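PDB 4ZM6: N-acetyl-beta-D glucosaminidase from Rhizomucor miehei CAU432, which probably removes terminal N-acetylglucosamine from beta-linked sugars and also binds acetyl-CoA in a GNAT region linked to glucosamine N-acetyltransferase activity. Local coordinates for residues F412-A417 / Y501-H506. Numbering follows the deposited sequence.
Sequences FNSFHA and YTPPAH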
# COMPACT_ATOMS: atom_id res chain seq x y z
N PHE A 412 21.08 -33.50 16.77
CA PHE A 412 19.97 -34.37 16.47
C PHE A 412 19.69 -35.34 17.58
O PHE A 412 18.87 -36.20 17.46
CB PHE A 412 20.32 -35.18 15.27
CG PHE A 412 19.85 -34.61 14.01
CD1 PHE A 412 18.54 -34.67 13.67
CD2 PHE A 412 20.73 -34.04 13.15
CE1 PHE A 412 18.11 -34.17 12.48
CE2 PHE A 412 20.32 -33.53 11.95
CZ PHE A 412 19.00 -33.60 11.61
N ASN A 413 20.40 -35.20 18.66
CA ASN A 413 20.16 -35.99 19.87
C ASN A 413 18.84 -35.69 20.55
O ASN A 413 18.22 -36.59 21.13
CB ASN A 413 21.26 -35.76 20.90
CG ASN A 413 22.55 -36.46 20.56
OD1 ASN A 413 22.66 -37.13 19.52
ND2 ASN A 413 23.54 -36.32 21.43
N SER A 414 18.44 -34.42 20.54
CA SER A 414 17.13 -34.04 21.07
C SER A 414 16.03 -34.72 20.25
O SER A 414 15.05 -35.21 20.81
CB SER A 414 16.97 -32.52 21.06
OG SER A 414 17.32 -31.96 19.81
N PHE A 415 16.20 -34.75 18.94
CA PHE A 415 15.30 -35.50 18.08
C PHE A 415 15.22 -36.93 18.61
O PHE A 415 14.14 -37.45 18.85
CB PHE A 415 15.79 -35.48 16.62
CG PHE A 415 14.69 -35.59 15.59
CD1 PHE A 415 13.95 -36.75 15.46
CD2 PHE A 415 14.44 -34.55 14.71
CE1 PHE A 415 12.95 -36.86 14.50
CE2 PHE A 415 13.45 -34.64 13.75
CZ PHE A 415 12.70 -35.80 13.64
N HIS A 416 16.39 -37.54 18.83
CA HIS A 416 16.50 -38.90 19.36
C HIS A 416 15.74 -39.06 20.66
O HIS A 416 14.93 -39.97 20.80
CB HIS A 416 17.97 -39.30 19.56
CG HIS A 416 18.16 -40.63 20.21
ND1 HIS A 416 17.70 -41.81 19.64
CD2 HIS A 416 18.75 -40.99 21.37
CE1 HIS A 416 18.01 -42.82 20.42
NE2 HIS A 416 18.65 -42.35 21.48
N ALA A 417 16.00 -38.17 21.61
CA ALA A 417 15.29 -38.15 22.89
C ALA A 417 13.78 -38.15 22.71
O ALA A 417 13.05 -38.91 23.35
CB ALA A 417 15.71 -36.94 23.70
N TYR A 501 16.90 -26.45 14.53
CA TYR A 501 17.29 -27.71 15.16
C TYR A 501 17.32 -27.64 16.68
O TYR A 501 18.00 -28.44 17.33
CB TYR A 501 18.64 -28.20 14.61
CG TYR A 501 19.76 -27.18 14.63
CD1 TYR A 501 20.13 -26.52 15.80
CD2 TYR A 501 20.47 -26.90 13.47
CE1 TYR A 501 21.16 -25.59 15.80
CE2 TYR A 501 21.50 -25.98 13.47
CZ TYR A 501 21.84 -25.33 14.64
OH TYR A 501 22.86 -24.41 14.64
N THR A 502 16.57 -26.70 17.25
CA THR A 502 16.43 -26.59 18.70
C THR A 502 15.67 -27.80 19.27
O THR A 502 14.86 -28.41 18.57
CB THR A 502 15.70 -25.28 19.07
OG1 THR A 502 14.41 -25.24 18.44
CG2 THR A 502 16.52 -24.06 18.64
N PRO A 503 15.93 -28.16 20.54
CA PRO A 503 15.21 -29.29 21.16
C PRO A 503 13.67 -29.21 21.09
O PRO A 503 13.02 -30.22 20.79
CB PRO A 503 15.70 -29.28 22.61
CG PRO A 503 17.01 -28.56 22.58
CD PRO A 503 16.98 -27.62 21.42
N PRO A 504 13.08 -28.04 21.38
CA PRO A 504 11.62 -27.99 21.26
C PRO A 504 11.08 -28.08 19.82
O PRO A 504 9.97 -28.56 19.61
CB PRO A 504 11.25 -26.65 21.90
CG PRO A 504 12.50 -25.85 21.91
CD PRO A 504 13.62 -26.84 22.03
N ALA A 505 11.86 -27.62 18.84
CA ALA A 505 11.46 -27.77 17.44
C ALA A 505 11.48 -29.25 17.04
O ALA A 505 10.61 -29.70 16.28
CB ALA A 505 12.37 -26.96 16.53
N HIS A 506 12.45 -29.99 17.55
CA HIS A 506 12.49 -31.44 17.36
C HIS A 506 11.36 -32.15 18.13
O HIS A 506 10.75 -33.09 17.61
CB HIS A 506 13.85 -32.01 17.78
CG HIS A 506 14.98 -31.60 16.90
ND1 HIS A 506 16.30 -31.60 17.31
CD2 HIS A 506 15.00 -31.16 15.61
CE1 HIS A 506 17.07 -31.19 16.33
NE2 HIS A 506 16.31 -30.91 15.29
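Pro503 and His506 meet Ser414 and Phe415 where the first turns of helices 413-422 and 503-513 meet. Thr502 holds the N-cap position of the second helix. Its carbonyl O accepts the backbone N-H of His506 and lies over one face of the His506 ring, offset toward the rim. Its hydroxyl is hydrogen-bonded to Glu500. Pro503 CB packs against Ser414 CB at 3.8 Å. His506 makes most of the contact. Its CB points toward the other helix, and with CG anti to the carbonyl carbon (chi1 -68°) ND1 meets Ser414 OG. They share a hydrogen bond of 2.7 Å, with OG at the ring edge. Either atom could be the donor. OG also has a weak hydrogen bond to Pro411 O. Phe415 CB sits over the face opposite Thr502 O, 4.2 Å from the His506 ring centroid, in a CH-pi contact. Phe415 CD2 reaches His506 CD2 at 3.6 Å, with the ring planes oblique at 52°. The Phe412 ring is nearly parallel to the imidazole but slid aside, centroids 5.7 Å apart. Both phenylalanines also touch Phe394, so the aromatic cluster joins both helix starts to the sheet holding strand 392-397, in an alpha/beta domain consistent with the second domain of family 3 glycosidases. This is packing away from the acetyl-CoA site. Ser414 OG at the edge, and Phe415 CB and Thr502 O on the two faces, should limit rotation of the imidazole. His506 is buried, and Ser414 gives its ND1 a polar partner beside the phenylalanines.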